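Local coordinates for protein alginate lyase, family PL7 (Zobellia galactanivorans, PDB 4BE3) that degrades the seaweed polysaccharide alginate as an exolytic lyase of family PL7, at residues 47-52 against 66-71; 256-261 against 298-303. One frame throughout, in Å; residues are numbered along the deposited sequence.

Contacts 1 and 2 bridge the two antiparallel sheets of the jelly-roll beta-sandwich of this alginate lyase, each joining a strand of one sheet to a strand of the other. Their centres lie about 6 Å apart. Residues 66-71 and 256-261 are neighbours in the sheet that bears the ligand pocket, with a probable hydrogen bond from Leu68 N to Leu258 O, 2.7 Å; residues 47-52 and 298-303 pair in the facing sheet, where Val47 O and Phe300 N, 2.8 Å apart, probably do the same. While the side chains between the layers are largely apolar, Glu67 and Lys257 form a salt bridge on the side where meso-tartaric acid is bound.

Contact 1. Residues 47-52 against 66-71; sequences VVFKTP and TELGQK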
# COMPACT_ATOMS: atom_id res chain seq x y z
N VAL A 47 -19.73 -12.04 -11.79
CA VAL A 47 -19.34 -12.74 -10.66
C VAL A 47 -20.50 -12.57 -9.64
O VAL A 47 -20.85 -11.38 -9.35
CB VAL A 47 -18.10 -12.08 -10.05
CG1 VAL A 47 -17.75 -12.80 -8.77
CG2 VAL A 47 -16.91 -12.12 -11.10
N VAL A 48 -21.03 -13.69 -9.16
CA VAL A 48 -22.18 -13.62 -8.28
C VAL A 48 -21.70 -13.77 -6.89
O VAL A 48 -20.96 -14.73 -6.62
CB VAL A 48 -23.18 -14.75 -8.60
CG1 VAL A 48 -24.39 -14.80 -7.62
CG2 VAL A 48 -23.75 -14.63 -10.01
N PHE A 49 -22.21 -12.95 -5.93
CA PHE A 49 -21.99 -13.22 -4.58
C PHE A 49 -23.40 -13.42 -3.97
O PHE A 49 -24.29 -12.48 -4.15
CB PHE A 49 -21.42 -11.95 -3.88
CG PHE A 49 -20.01 -11.61 -4.40
CD1 PHE A 49 -19.86 -10.90 -5.59
CD2 PHE A 49 -18.88 -12.02 -3.65
CE1 PHE A 49 -18.54 -10.64 -6.13
CE2 PHE A 49 -17.58 -11.72 -4.12
CZ PHE A 49 -17.44 -11.01 -5.34
N LYS A 50 -23.62 -14.55 -3.33
CA LYS A 50 -24.97 -14.84 -2.84
C LYS A 50 -24.79 -15.27 -1.40
O LYS A 50 -23.80 -15.99 -1.06
CB LYS A 50 -25.55 -15.89 -3.71
CG LYS A 50 -27.06 -16.22 -3.31
CD LYS A 50 -27.55 -17.40 -4.18
CE LYS A 50 -29.06 -17.55 -3.87
NZ LYS A 50 -29.68 -18.53 -4.82
N THR A 51 -25.66 -14.79 -0.52
CA THR A 51 -25.50 -15.18 0.88
C THR A 51 -26.89 -15.18 1.59
O THR A 51 -27.70 -14.29 1.33
CB THR A 51 -24.54 -14.19 1.60
OG1 THR A 51 -24.40 -14.52 2.98
CG2 THR A 51 -25.09 -12.69 1.57
N PRO A 52 -27.08 -16.07 2.53
CA PRO A 52 -28.43 -16.06 3.17
C PRO A 52 -28.45 -15.00 4.27
O PRO A 52 -27.40 -14.39 4.60
CB PRO A 52 -28.45 -17.51 3.82
CG PRO A 52 -26.97 -17.71 4.24
CD PRO A 52 -26.24 -17.17 3.04
N THR A 66 -21.03 -13.07 1.74
CA THR A 66 -20.10 -13.76 0.80
C THR A 66 -19.35 -12.59 0.24
O THR A 66 -19.98 -11.76 -0.54
CB THR A 66 -20.88 -14.47 -0.26
OG1 THR A 66 -21.61 -15.54 0.35
CG2 THR A 66 -19.87 -15.06 -1.29
N GLU A 67 -18.08 -12.36 0.66
CA GLU A 67 -17.53 -10.99 0.34
C GLU A 67 -15.98 -11.17 0.26
O GLU A 67 -15.37 -11.87 1.14
CB GLU A 67 -17.88 -10.08 1.57
CG GLU A 67 -17.56 -8.60 1.29
CD GLU A 67 -17.85 -7.71 2.47
OE1 GLU A 67 -17.60 -8.13 3.66
OE2 GLU A 67 -18.26 -6.57 2.19
N LEU A 68 -15.43 -10.44 -0.67
CA LEU A 68 -13.90 -10.41 -0.80
C LEU A 68 -13.32 -9.48 0.21
O LEU A 68 -13.96 -8.41 0.51
CB LEU A 68 -13.62 -9.86 -2.17
CG LEU A 68 -14.23 -10.57 -3.31
CD1 LEU A 68 -13.68 -9.86 -4.59
CD2 LEU A 68 -13.73 -12.05 -3.36
N GLY A 69 -12.08 -9.69 0.68
CA GLY A 69 -11.38 -8.70 1.49
C GLY A 69 -10.01 -8.52 0.79
O GLY A 69 -9.37 -9.55 0.37
N GLN A 70 -9.62 -7.28 0.68
CA GLN A 70 -8.32 -7.02 -0.02
C GLN A 70 -7.17 -7.48 0.91
O GLN A 70 -7.08 -7.13 2.11
CB GLN A 70 -8.24 -5.50 -0.27
CG GLN A 70 -6.92 -5.06 -0.84
CD GLN A 70 -6.93 -3.55 -0.98
OE1 GLN A 70 -7.59 -2.83 -0.12
NE2 GLN A 70 -6.12 -2.98 -1.91
N LYS A 71 -6.18 -8.21 0.30
CA LYS A 71 -5.08 -8.77 1.14
C LYS A 71 -4.09 -7.71 1.58
O LYS A 71 -3.61 -7.75 2.71
CB LYS A 71 -4.34 -9.76 0.23
CG LYS A 71 -5.12 -11.03 0.01
CD LYS A 71 -4.29 -11.96 -0.92
CE LYS A 71 -5.10 -13.23 -1.10
NZ LYS A 71 -4.32 -14.19 -2.01
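Phe49 and Leu68 meet at about a right angle, the isobutyl group of the leucine sitting at the edge of the aromatic ring and not over its face. Leu68 CG comes within 3.6 Å of Phe49 CE2, and its two methyls part around that rim, CD1 beside CZ and CD2 beside CE2. The phenylalanine CG is anti to its own carbonyl carbon (chi1 -67°), which carries the ring across to the partner strand; Phe49 CD2 also lies 3.3 Å from Thr66 O, in an oblique approach. Farther along, the side chains of Thr51 and Thr66 pass alongside one another, pointing opposite ways, with Thr51 CB 3.5 Å from Thr66 OG1. Thr66 OG1 turns to the neighbouring backbone and donates to Lys50 O over 2.6 Å, reaching the oxygen from above the carbonyl plane, 43° out of it. The side chain of Glu67 leaves its backbone on the side away from strand 47-52, and its OE1 makes salt bridges with Arg65 and Lys257 near the bound meso-tartaric acid. The strand directions differ by 123°. The buried hydroxyl thus spends its hydrogen on a main-chain carbonyl of the facing sheet, tying the two layers together by more than hydrophobic contact.

Contact 2. Residues 256-261 against 298-303; sequences FKLGAY and VWFKEA. With SRT (S,R meso-tartaric acid), chain C.
Leu258 lays its CD2 methyl over the centre of the Phe300 ring, 3.5 Å from the centroid and 11° off the ring normal, a well-centred CH-pi contact. The other methyl, Leu258 CD1, reaches past the ring to Ala303 CB at 3.6 Å, so the branched end spans two residues of the facing strand. At the ring edge, in plane, Gly259 O stands 3.6 Å from Phe300 CE1. Ala260 CB and Val298 CG2, 3.7 Å apart, extend the apolar seam.

Backbone shape positions this first shell. The chain turns a corner at Gly259, where the backbone takes a conformation in which a side chain would collide with the carbonyl of Leu258. On the other segment a classic beta bulge at Lys301 and Glu302 breaks the strand, and beyond it Ala303 again points toward Leu258.

Lys257, next to Leu258, serves the other side of its strand. Its chain bends at chi3 (77°) and Lys257 NZ donates to O11 of meso-tartaric acid at 3.0 Å and to its O3 at 3.1 Å. Thr60 and Tyr255 also hydrogen-bond the ligand.

Outward from here, strand 254-258 runs between strands 65-70 and 104-112 in the pocket-bearing sheet, and strand 295-306 lies between 44-52 and 80-90 in the facing one. Phe49, from strand 44-52, touches both Leu258 and Ala260 and meets the Phe300 ring with planes at about 80°; Leu86 and Val105 pack on Val298 from strands 80-90 and 104-112.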
# COMPACT_ATOMS: atom_id res chain seq x y z
N PHE A 256 -9.96 -2.63 1.49
CA PHE A 256 -11.29 -2.68 0.82
C PHE A 256 -11.94 -3.98 0.96
O PHE A 256 -11.29 -5.05 1.12
CB PHE A 256 -11.17 -2.44 -0.71
CG PHE A 256 -10.81 -1.01 -1.04
CD1 PHE A 256 -11.70 -0.03 -0.73
CD2 PHE A 256 -9.59 -0.64 -1.69
CE1 PHE A 256 -11.47 1.33 -1.07
CE2 PHE A 256 -9.34 0.71 -2.13
CZ PHE A 256 -10.27 1.72 -1.73
N LYS A 257 -13.31 -4.01 0.88
CA LYS A 257 -14.06 -5.25 0.74
C LYS A 257 -15.17 -5.05 -0.29
O LYS A 257 -15.61 -3.91 -0.53
CB LYS A 257 -14.78 -5.60 2.09
CG LYS A 257 -13.74 -5.67 3.25
CD LYS A 257 -14.36 -6.41 4.49
CE LYS A 257 -14.29 -7.90 4.06
NZ LYS A 257 -15.17 -8.80 4.85
N LEU A 258 -15.57 -6.13 -0.90
CA LEU A 258 -16.53 -6.02 -2.03
C LEU A 258 -17.25 -7.32 -2.06
O LEU A 258 -16.59 -8.44 -2.00
CB LEU A 258 -15.68 -5.84 -3.31
CG LEU A 258 -16.51 -5.80 -4.61
CD1 LEU A 258 -15.76 -4.84 -5.64
CD2 LEU A 258 -16.67 -7.15 -5.30
N GLY A 259 -18.59 -7.28 -2.36
CA GLY A 259 -19.35 -8.53 -2.57
C GLY A 259 -20.80 -8.33 -2.05
O GLY A 259 -21.40 -7.28 -2.40
N ALA A 260 -21.31 -9.32 -1.28
CA ALA A 260 -22.66 -9.23 -0.71
C ALA A 260 -22.55 -9.44 0.79
O ALA A 260 -22.47 -10.58 1.26
CB ALA A 260 -23.54 -10.27 -1.35
N TYR A 261 -22.61 -8.34 1.56
CA TYR A 261 -22.53 -8.45 3.03
C TYR A 261 -23.98 -8.15 3.43
O TYR A 261 -24.42 -6.97 3.37
CB TYR A 261 -21.57 -7.33 3.47
CG TYR A 261 -21.45 -7.17 5.00
CD1 TYR A 261 -21.82 -8.20 5.89
CD2 TYR A 261 -20.88 -5.95 5.49
CE1 TYR A 261 -21.57 -8.01 7.28
CE2 TYR A 261 -20.67 -5.80 6.86
CZ TYR A 261 -21.01 -6.79 7.70
OH TYR A 261 -20.77 -6.58 9.05
N VAL A 298 -25.73 -10.33 -5.34
CA VAL A 298 -25.24 -9.08 -5.97
C VAL A 298 -24.26 -9.63 -7.10
O VAL A 298 -23.47 -10.55 -6.79
CB VAL A 298 -24.37 -8.30 -4.99
CG1 VAL A 298 -23.87 -6.98 -5.65
CG2 VAL A 298 -25.22 -7.87 -3.69
N TRP A 299 -24.36 -9.04 -8.29
CA TRP A 299 -23.53 -9.49 -9.41
C TRP A 299 -22.60 -8.42 -9.80
O TRP A 299 -22.99 -7.27 -9.88
CB TRP A 299 -24.43 -9.76 -10.58
CG TRP A 299 -25.32 -10.94 -10.46
CD1 TRP A 299 -25.72 -11.71 -9.31
CD2 TRP A 299 -26.02 -11.52 -11.56
NE1 TRP A 299 -26.59 -12.70 -9.71
CE2 TRP A 299 -26.81 -12.62 -11.03
CE3 TRP A 299 -26.07 -11.22 -12.94
CZ2 TRP A 299 -27.63 -13.43 -11.87
CZ3 TRP A 299 -26.90 -12.04 -13.78
CH2 TRP A 299 -27.68 -13.08 -13.24
N PHE A 300 -21.32 -8.74 -10.03
CA PHE A 300 -20.41 -7.69 -10.39
C PHE A 300 -19.86 -7.98 -11.73
O PHE A 300 -19.52 -9.18 -12.02
CB PHE A 300 -19.19 -7.69 -9.42
CG PHE A 300 -19.51 -7.10 -8.06
CD1 PHE A 300 -20.23 -7.87 -7.15
CD2 PHE A 300 -19.07 -5.78 -7.80
CE1 PHE A 300 -20.49 -7.34 -5.89
CE2 PHE A 300 -19.39 -5.25 -6.50
CZ PHE A 300 -20.15 -6.02 -5.64
N LYS A 301 -19.70 -6.97 -12.54
CA LYS A 301 -18.98 -7.32 -13.81
C LYS A 301 -17.59 -6.66 -13.83
O LYS A 301 -16.77 -6.90 -14.72
CB LYS A 301 -19.79 -6.88 -15.00
CG LYS A 301 -19.97 -5.44 -15.12
CD LYS A 301 -20.56 -5.40 -16.51
CE LYS A 301 -20.33 -4.11 -17.21
NZ LYS A 301 -21.46 -3.98 -18.19
N GLU A 302 -17.33 -5.78 -12.90
CA GLU A 302 -15.97 -5.22 -12.87
C GLU A 302 -15.68 -4.96 -11.40
O GLU A 302 -16.62 -4.54 -10.60
CB GLU A 302 -15.96 -3.90 -13.60
CG GLU A 302 -14.70 -3.12 -13.06
CD GLU A 302 -14.14 -1.97 -13.93
OE1 GLU A 302 -14.91 -1.26 -14.55
OE2 GLU A 302 -12.86 -1.74 -13.96
N ALA A 303 -14.45 -5.30 -10.94
CA ALA A 303 -14.00 -5.00 -9.54
C ALA A 303 -12.49 -4.75 -9.76
O ALA A 303 -11.73 -5.72 -10.06
CB ALA A 303 -14.23 -6.18 -8.65
O1 SRT C . -15.05 -8.02 9.61
O11 SRT C . -14.92 -7.27 7.43
C1 SRT C . -14.69 -8.02 8.40
C2 SRT C . -13.91 -9.14 7.80
O2 SRT C . -12.77 -8.82 6.96
C3 SRT C . -14.24 -10.54 8.25
O3 SRT C . -15.23 -10.61 7.31
C4 SRT C . -13.20 -11.57 8.18
O4 SRT C . -13.21 -12.44 7.32
O41 SRT C . -12.22 -11.49 8.91